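Local coordinates for phosphate transporter (Thermotoga maritima MSB8, PDB 6L85), which probably imports phosphate across the cell membrane by coupling its passage to sodium ions, as a bacterial relative of human SLC20 carriers, at residues Ala53-Lys66 against Val278-Leu290. Residues are numbered along the deposited sequence; the frame is centred on the assembly and turned at random.
Sequences AVMFGSHVSQTIVK and VPKTVEIPFLALL. With LMT (dodecyl-beta-D-maltoside), chain O.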
ATOM      1  N   ALA B  53       7.965   7.526   4.053  1.00 30.06           N
ATOM      2  CA  ALA B  53       8.129   8.314   5.270  1.00 30.06           C
ATOM      3  C   ALA B  53       7.258   7.783   6.405  1.00 38.54           C
ATOM      4  O   ALA B  53       7.709   7.688   7.553  1.00 34.97           O
ATOM      5  CB  ALA B  53       7.790   9.776   4.991  1.00 30.28           C
ATOM      6  N   VAL B  54       6.001   7.445   6.105  1.00 38.51           N
ATOM      7  CA  VAL B  54       5.079   7.018   7.155  1.00 35.22           C
ATOM      8  C   VAL B  54       5.304   5.555   7.537  1.00 32.05           C
ATOM      9  O   VAL B  54       5.154   5.176   8.704  1.00 35.96           O
ATOM     10  CB  VAL B  54       3.622   7.269   6.697  1.00 43.32           C
ATOM     11  CG1 VAL B  54       2.660   6.354   7.448  1.00 44.59           C
ATOM     12  CG2 VAL B  54       3.247   8.738   6.897  1.00 37.90           C
ATOM     13  N   MET B  55       5.618   4.690   6.575  1.00 31.93           N
ATOM     14  CA  MET B  55       5.762   3.282   6.918  1.00 34.94           C
ATOM     15  C   MET B  55       7.121   2.966   7.537  1.00 36.77           C
ATOM     16  O   MET B  55       7.237   1.992   8.294  1.00 34.54           O
ATOM     17  CB  MET B  55       5.526   2.413   5.671  1.00 38.69           C
ATOM     18  CG  MET B  55       4.053   2.407   5.161  1.00 38.42           C
ATOM     19  SD  MET B  55       3.821   1.324   3.734  1.00 33.07           S
ATOM     20  CE  MET B  55       4.315  -0.275   4.380  1.00 40.41           C
ATOM     21  N   PHE B  56       8.165   3.752   7.235  1.00 35.21           N
ATOM     22  CA  PHE B  56       9.509   3.366   7.657  1.00 38.20           C
ATOM     23  C   PHE B  56      10.384   4.519   8.123  1.00 35.95           C
ATOM     24  O   PHE B  56      11.538   4.271   8.455  1.00 41.83           O
ATOM     25  CB  PHE B  56      10.233   2.610   6.511  1.00 39.43           C
ATOM     26  CG  PHE B  56      11.066   1.449   6.979  1.00 45.37           C
ATOM     27  CD1 PHE B  56      10.483   0.386   7.663  1.00 46.35           C
ATOM     28  CD2 PHE B  56      12.439   1.423   6.754  1.00 49.09           C
ATOM     29  CE1 PHE B  56      11.260  -0.686   8.133  1.00 49.47           C
ATOM     30  CE2 PHE B  56      13.238   0.351   7.221  1.00 52.94           C
ATOM     31  CZ  PHE B  56      12.642  -0.707   7.913  1.00 47.13           C
ATOM     32  N   GLY B  57       9.875   5.755   8.200  1.00 36.15           N
ATOM     33  CA  GLY B  57      10.684   6.925   8.494  1.00 30.06           C
ATOM     34  C   GLY B  57      11.076   7.151   9.948  1.00 40.25           C
ATOM     35  O   GLY B  57      11.944   7.998  10.205  1.00 34.98           O
ATOM     36  N   SER B  58      10.486   6.436  10.913  1.00 35.15           N
ATOM     37  CA  SER B  58      10.784   6.769  12.307  1.00 42.25           C
ATOM     38  C   SER B  58      12.180   6.302  12.732  1.00 37.36           C
ATOM     39  O   SER B  58      12.788   6.902  13.629  1.00 39.29           O
ATOM     40  CB  SER B  58       9.717   6.179  13.244  1.00 36.97           C
ATOM     41  OG  SER B  58       9.737   4.757  13.190  1.00 44.69           O
ATOM     42  N   HIS B  59      12.707   5.263  12.082  1.00 39.07           N
ATOM     43  CA  HIS B  59      13.941   4.623  12.532  1.00 42.32           C
ATOM     44  C   HIS B  59      15.158   5.528  12.363  1.00 40.87           C
ATOM     45  O   HIS B  59      15.956   5.683  13.292  1.00 36.44           O
ATOM     46  CB  HIS B  59      14.111   3.303  11.795  1.00 40.46           C
ATOM     47  CG  HIS B  59      12.877   2.457  11.834  1.00 45.90           C
ATOM     48  ND1 HIS B  59      12.443   1.834  12.989  1.00 47.02           N
ATOM     49  CD2 HIS B  59      11.949   2.183  10.883  1.00 41.45           C
ATOM     50  CE1 HIS B  59      11.317   1.187  12.740  1.00 46.60           C
ATOM     51  NE2 HIS B  59      10.999   1.376  11.469  1.00 45.67           N
ATOM     52  N   VAL B  60      15.301   6.169  11.204  1.00 36.10           N
ATOM     53  CA  VAL B  60      16.394   7.123  11.054  1.00 36.59           C
ATOM     54  C   VAL B  60      16.101   8.420  11.814  1.00 37.38           C
ATOM     55  O   VAL B  60      17.037   9.116  12.249  1.00 39.21           O
ATOM     56  CB  VAL B  60      16.670   7.377   9.555  1.00 34.60           C
ATOM     57  CG1 VAL B  60      17.799   8.411   9.386  1.00 30.97           C
ATOM     58  CG2 VAL B  60      17.012   6.071   8.857  1.00 30.06           C
ATOM     59  N   SER B  61      14.819   8.785  11.961  1.00 33.77           N
ATOM     60  CA  SER B  61      14.456   9.961  12.762  1.00 39.83           C
ATOM     61  C   SER B  61      14.996   9.854  14.191  1.00 37.24           C
ATOM     62  O   SER B  61      15.418  10.860  14.786  1.00 37.44           O
ATOM     63  CB  SER B  61      12.931  10.148  12.773  1.00 34.22           C
ATOM     64  OG  SER B  61      12.417  10.310  11.457  1.00 32.94           O
ATOM     65  N   GLN B  62      14.995   8.640  14.761  1.00 37.50           N
ATOM     66  CA  GLN B  62      15.584   8.453  16.089  1.00 42.45           C
ATOM     67  C   GLN B  62      17.080   8.778  16.099  1.00 41.62           C
ATOM     68  O   GLN B  62      17.588   9.392  17.051  1.00 44.25           O
ATOM     69  CB  GLN B  62      15.358   7.022  16.563  1.00 40.36           C
ATOM     70  CG  GLN B  62      13.928   6.727  16.955  1.00 47.61           C
ATOM     71  CD  GLN B  62      13.623   5.265  16.807  1.00 59.10           C
ATOM     72  OE1 GLN B  62      14.526   4.423  16.937  1.00 62.13           O
ATOM     73  NE2 GLN B  62      12.355   4.935  16.503  1.00 60.66           N
ATOM     74  N   THR B  63      17.803   8.381  15.045  1.00 39.11           N
ATOM     75  CA  THR B  63      19.237   8.658  14.994  1.00 40.93           C
ATOM     76  C   THR B  63      19.500  10.149  14.865  1.00 44.93           C
ATOM     77  O   THR B  63      20.393  10.690  15.520  1.00 44.36           O
ATOM     78  CB  THR B  63      19.878   7.899  13.843  1.00 40.70           C
ATOM     79  OG1 THR B  63      19.581   6.508  13.989  1.00 37.74           O
ATOM     80  CG2 THR B  63      21.409   8.105  13.842  1.00 43.45           C
ATOM     81  N   ILE B  64      18.728  10.835  14.028  1.00 42.06           N
ATOM     82  CA  ILE B  64      18.883  12.286  13.952  1.00 43.99           C
ATOM     83  C   ILE B  64      18.626  12.921  15.319  1.00 45.73           C
ATOM     84  O   ILE B  64      19.289  13.895  15.702  1.00 43.17           O
ATOM     85  CB  ILE B  64      17.968  12.881  12.861  1.00 36.73           C
ATOM     86  CG1 ILE B  64      18.377  12.346  11.485  1.00 37.47           C
ATOM     87  CG2 ILE B  64      17.998  14.416  12.879  1.00 31.16           C
ATOM     88  CD1 ILE B  64      19.811  12.643  11.081  1.00 41.99           C
ATOM     89  N   VAL B  65      17.672  12.380  16.087  1.00 44.04           N
ATOM     90  CA  VAL B  65      17.360  13.016  17.365  1.00 42.92           C
ATOM     91  C   VAL B  65      18.509  12.831  18.371  1.00 48.82           C
ATOM     92  O   VAL B  65      18.889  13.783  19.065  1.00 49.63           O
ATOM     93  CB  VAL B  65      16.011  12.514  17.917  1.00 40.96           C
ATOM     94  CG1 VAL B  65      15.856  12.899  19.382  1.00 41.58           C
ATOM     95  CG2 VAL B  65      14.848  13.121  17.108  1.00 40.05           C
ATOM     96  N   LYS B  66      19.109  11.637  18.459  1.00 46.21           N
ATOM     97  CA  LYS B  66      20.157  11.505  19.475  1.00 54.10           C
ATOM     98  C   LYS B  66      21.472  10.887  18.991  1.00 53.62           C
ATOM     99  O   LYS B  66      22.256  10.414  19.819  1.00 59.68           O
ATOM    100  CB  LYS B  66      19.636  10.715  20.678  1.00 55.09           C
ATOM    101  CG  LYS B  66      19.129   9.329  20.362  1.00 58.67           C
ATOM    102  CD  LYS B  66      18.762   8.610  21.661  1.00 68.61           C
ATOM    103  CE  LYS B  66      18.140   9.575  22.670  1.00 65.53           C
ATOM    104  NZ  LYS B  66      18.222   9.066  24.071  1.00 73.22           N
ATOM    105  N   VAL B 278      14.768  14.580  27.011  1.00 57.00           N
ATOM    106  CA  VAL B 278      14.646  13.539  25.988  1.00 56.86           C
ATOM    107  C   VAL B 278      14.810  12.181  26.661  1.00 56.16           C
ATOM    108  O   VAL B 278      15.873  11.905  27.228  1.00 58.37           O
ATOM    109  CB  VAL B 278      15.688  13.727  24.875  1.00 56.68           C
ATOM    110  CG1 VAL B 278      15.539  12.652  23.793  1.00 55.43           C
ATOM    111  CG2 VAL B 278      15.563  15.108  24.285  1.00 57.84           C
ATOM    112  N   PRO B 279      13.802  11.312  26.617  1.00 62.23           N
ATOM    113  CA  PRO B 279      13.855  10.057  27.384  1.00 55.19           C
ATOM    114  C   PRO B 279      14.899   9.088  26.850  1.00 63.43           C
ATOM    115  O   PRO B 279      15.536   9.301  25.818  1.00 61.02           O
ATOM    116  CB  PRO B 279      12.447   9.477  27.224  1.00 58.44           C
ATOM    117  CG  PRO B 279      11.914  10.124  25.987  1.00 54.89           C
ATOM    118  CD  PRO B 279      12.498  11.506  25.962  1.00 52.38           C
ATOM    119  N   LYS B 280      15.067   8.001  27.611  1.00 66.91           N
ATOM    120  CA  LYS B 280      15.998   6.936  27.260  1.00 69.57           C
ATOM    121  C   LYS B 280      15.712   6.435  25.853  1.00 67.12           C
ATOM    122  O   LYS B 280      16.559   6.502  24.952  1.00 65.67           O
ATOM    123  CB  LYS B 280      15.880   5.797  28.276  1.00 68.26           C
ATOM    124  CG  LYS B 280      15.700   6.253  29.733  1.00 74.03           C
ATOM    125  CD  LYS B 280      15.443   5.071  30.699  1.00 81.63           C
ATOM    126  CE  LYS B 280      14.266   5.339  31.651  1.00 76.18           C
ATOM    127  NZ  LYS B 280      13.357   4.151  31.777  1.00 79.51           N
ATOM    128  N   THR B 281      14.501   5.942  25.649  1.00 66.96           N
ATOM    129  CA  THR B 281      14.051   5.472  24.351  1.00 65.06           C
ATOM    130  C   THR B 281      13.127   6.529  23.743  1.00 67.78           C
ATOM    131  O   THR B 281      12.104   6.893  24.344  1.00 64.99           O
ATOM    132  CB  THR B 281      13.351   4.120  24.505  1.00 74.34           C
ATOM    133  OG1 THR B 281      12.018   4.315  24.990  1.00 79.60           O
ATOM    134  CG2 THR B 281      14.102   3.258  25.521  1.00 69.31           C
ATOM    135  N   VAL B 282      13.486   7.011  22.554  1.00 66.00           N
ATOM    136  CA  VAL B 282      12.754   8.077  21.878  1.00 65.49           C
ATOM    137  C   VAL B 282      11.626   7.484  21.041  1.00 59.77           C
ATOM    138  O   VAL B 282      11.838   6.542  20.270  1.00 60.95           O
ATOM    139  CB  VAL B 282      13.704   8.907  20.996  1.00 64.96           C
ATOM    140  CG1 VAL B 282      12.929   9.918  20.147  1.00 60.65           C
ATOM    141  CG2 VAL B 282      14.742   9.607  21.848  1.00 65.27           C
ATOM    142  N   GLU B 283      10.425   8.034  21.183  1.00 61.55           N
ATOM    143  CA  GLU B 283       9.309   7.704  20.305  1.00 58.92           C
ATOM    144  C   GLU B 283       9.045   8.907  19.406  1.00 50.11           C
ATOM    145  O   GLU B 283       8.769  10.008  19.902  1.00 49.39           O
ATOM    146  CB  GLU B 283       8.063   7.336  21.110  1.00 66.50           C
ATOM    147  CG  GLU B 283       8.362   6.572  22.390  1.00 71.09           C
ATOM    148  CD  GLU B 283       7.326   6.828  23.482  1.00 87.57           C
ATOM    149  OE1 GLU B 283       6.868   7.991  23.623  1.00 82.32           O
ATOM    150  OE2 GLU B 283       6.975   5.863  24.203  1.00 98.06           O
ATOM    151  N   ILE B 284       9.165   8.709  18.096  1.00 42.02           N
ATOM    152  CA  ILE B 284       8.959   9.806  17.149  1.00 42.82           C
ATOM    153  C   ILE B 284       7.466  10.083  17.005  1.00 43.87           C
ATOM    154  O   ILE B 284       6.715   9.196  16.567  1.00 44.42           O
ATOM    155  CB  ILE B 284       9.591   9.501  15.782  1.00 40.47           C
ATOM    156  CG1 ILE B 284      11.098   9.252  15.934  1.00 41.82           C
ATOM    157  CG2 ILE B 284       9.332  10.666  14.813  1.00 34.88           C
ATOM    158  CD1 ILE B 284      11.877  10.520  16.262  1.00 36.10           C
ATOM    159  N   PRO B 285       6.998  11.283  17.352  1.00 43.95           N
ATOM    160  CA  PRO B 285       5.564  11.595  17.207  1.00 42.40           C
ATOM    161  C   PRO B 285       5.141  11.543  15.745  1.00 44.02           C
ATOM    162  O   PRO B 285       5.774  12.147  14.868  1.00 39.46           O
ATOM    163  CB  PRO B 285       5.444  13.016  17.781  1.00 41.22           C
ATOM    164  CG  PRO B 285       6.711  13.237  18.587  1.00 42.30           C
ATOM    165  CD  PRO B 285       7.768  12.424  17.879  1.00 42.35           C
ATOM    166  N   PHE B 286       4.061  10.802  15.488  1.00 41.04           N
ATOM    167  CA  PHE B 286       3.617  10.601  14.115  1.00 45.24           C
ATOM    168  C   PHE B 286       3.348  11.919  13.415  1.00 40.79           C
ATOM    169  O   PHE B 286       3.528  12.022  12.201  1.00 42.00           O
ATOM    170  CB  PHE B 286       2.381   9.700  14.085  1.00 50.91           C
ATOM    171  CG  PHE B 286       2.680   8.328  13.568  1.00 61.49           C
ATOM    172  CD1 PHE B 286       3.222   8.168  12.299  1.00 64.42           C
ATOM    173  CD2 PHE B 286       2.485   7.208  14.353  1.00 67.23           C
ATOM    174  CE1 PHE B 286       3.537   6.913  11.805  1.00 61.63           C
ATOM    175  CE2 PHE B 286       2.800   5.948  13.870  1.00 72.57           C
ATOM    176  CZ  PHE B 286       3.329   5.806  12.590  1.00 67.45           C
ATOM    177  N   LEU B 287       2.927  12.935  14.161  1.00 37.01           N
ATOM    178  CA  LEU B 287       2.764  14.260  13.579  1.00 39.55           C
ATOM    179  C   LEU B 287       4.038  14.724  12.871  1.00 42.81           C
ATOM    180  O   LEU B 287       3.971  15.274  11.765  1.00 40.93           O
ATOM    181  CB  LEU B 287       2.350  15.244  14.677  1.00 43.12           C
ATOM    182  CG  LEU B 287       1.542  16.483  14.299  1.00 49.00           C
ATOM    183  CD1 LEU B 287       0.637  16.174  13.112  1.00 52.30           C
ATOM    184  CD2 LEU B 287       0.710  16.961  15.487  1.00 47.88           C
ATOM    185  N   ALA B 288       5.213  14.504  13.493  1.00 37.05           N
ATOM    186  CA  ALA B 288       6.487  14.863  12.860  1.00 39.66           C
ATOM    187  C   ALA B 288       6.667  14.157  11.529  1.00 30.06           C
ATOM    188  O   ALA B 288       7.096  14.765  10.540  1.00 36.38           O
ATOM    189  CB  ALA B 288       7.677  14.527  13.785  1.00 34.72           C
ATOM    190  N   LEU B 289       6.389  12.855  11.492  1.00 34.16           N
ATOM    191  CA  LEU B 289       6.596  12.096  10.262  1.00 31.29           C
ATOM    192  C   LEU B 289       5.604  12.507   9.185  1.00 36.84           C
ATOM    193  O   LEU B 289       5.943  12.522   7.994  1.00 33.82           O
ATOM    194  CB  LEU B 289       6.469  10.612  10.546  1.00 36.66           C
ATOM    195  CG  LEU B 289       7.548  10.052  11.442  1.00 39.17           C
ATOM    196  CD1 LEU B 289       7.145   8.632  11.849  1.00 43.21           C
ATOM    197  CD2 LEU B 289       8.882  10.061  10.684  1.00 34.08           C
ATOM    198  N   LEU B 290       4.369  12.849   9.593  1.00 37.05           N
ATOM    199  CA  LEU B 290       3.332  13.251   8.644  1.00 40.41           C
ATOM    200  C   LEU B 290       3.655  14.603   8.033  1.00 36.58           C
ATOM    201  O   LEU B 290       3.501  14.795   6.822  1.00 38.07           O
ATOM    202  CB  LEU B 290       1.972  13.300   9.348  1.00 41.89           C
ATOM    203  CG  LEU B 290       1.115  12.045   9.459  1.00 43.72           C
ATOM    204  CD1 LEU B 290       1.929  10.842   9.670  1.00 47.84           C
ATOM    205  CD2 LEU B 290       0.146  12.218  10.624  1.00 41.49           C
TER
HETATM  206  C1' LMT O 513       3.298   1.192  14.688  1.00 67.90           C
HETATM  207  C2' LMT O 513       3.966   2.174  15.625  1.00 74.83           C
HETATM  208  C3' LMT O 513       4.492   1.584  16.927  1.00 74.53           C
HETATM  209  C4' LMT O 513       3.681   0.406  17.412  1.00 74.04           C
HETATM  210  C5' LMT O 513       3.336  -0.498  16.232  1.00 74.34           C
HETATM  211  C6' LMT O 513       2.662  -1.766  16.711  1.00 74.92           C
HETATM  212  O1' LMT O 513       2.432   1.948  13.829  1.00 66.69           O
HETATM  213  O2' LMT O 513       5.068   2.772  14.973  1.00 84.11           O
HETATM  214  O3' LMT O 513       4.458   2.619  17.883  1.00 79.12           O
HETATM  215  O5' LMT O 513       2.504   0.228  15.335  1.00 73.13           O
HETATM  216  O6' LMT O 513       3.421  -2.338  17.776  1.00 76.06           O
HETATM  217  C1  LMT O 513       3.032   2.464  12.625  1.00 61.36           C
HETATM  218  C2  LMT O 513       1.876   2.973  11.730  1.00 59.01           C
HETATM  219  C3  LMT O 513       2.085   2.409  10.303  1.00 52.10           C
HETATM  220  C4  LMT O 513       1.272   3.314   9.367  1.00 45.98           C
HETATM  221  C5  LMT O 513       1.137   2.587   8.016  1.00 53.66           C
HETATM  222  C6  LMT O 513      -0.169   3.088   7.379  1.00 51.69           C
HETATM  223  C7  LMT O 513      -0.057   2.867   5.854  1.00 51.92           C
HETATM  224  C8  LMT O 513      -0.474   1.406   5.536  1.00 52.24           C
HETATM  225  C9  LMT O 513      -0.008   1.081   4.093  1.00 54.15           C
HETATM  226  C10 LMT O 513      -1.151   1.399   3.090  1.00 57.74           C
HETATM  227  C11 LMT O 513      -0.845   0.682   1.768  1.00 63.01           C
HETATM  228  C12 LMT O 513      -1.726   1.246   0.649  1.00 64.53           C
HETATM  229  O   HOH W   1       9.186   6.066  17.081  1.00 50.52           O
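Leu289 and Ile284 both press on the first turn of helix 58-66, next to its break from helix 38-56. Both point toward 53-66 and share Ser58 and Ser61 between them. The two Leu289 methyls divide over the turn that follows Gly57: CD1 rests on Ser58 CB, while CD2 lies 3.7 Å from Gly57 C and 3.6 Å from Ser61 OG. That hydroxyl donates to Gly57 O at 2.7 Å, tilted 31° from the carbonyl plane, and therefore meets the leucine with its proton already given to a carbonyl. Ile284 follows along the next turn; with CG1 beside its backbone N (chi1 -59°), the branch runs along Ser61 CB, CD1 3.7 Å from that atom, its end lying alongside Val65 CG2, the two side chains running antiparallel. A water accepts from Ile284 N and, weakly, from Gln62 NE2.

At the far end Lys66 passes antiparallel to Val282, CE 3.5 Å from Val282 CG2. A bend at chi3 helps bring its ammonium to two backbone carbonyls: NZ donates hydrogen bonds of 3.2 Å to Pro279 O and Lys280 O, modestly tilted from the Pro279 carbonyl plane, and well above that of Lys280. Toward the other end Val54 divides its branches, CG2 against Leu290 CD1 and CG1 against the dodecyl maltoside chain, which also meets the Phe286 ring; Val54 O sits at that ring's edge. Leu205 and Leu204 of the second subunit pack on Val54 and Leu290. The contact thus joins the kink between helices 38-56 and 58-66 to the loop and N-terminal turn of helix 286-302, beside the dimer interface of an all-helical phosphate transporter family membrane fold.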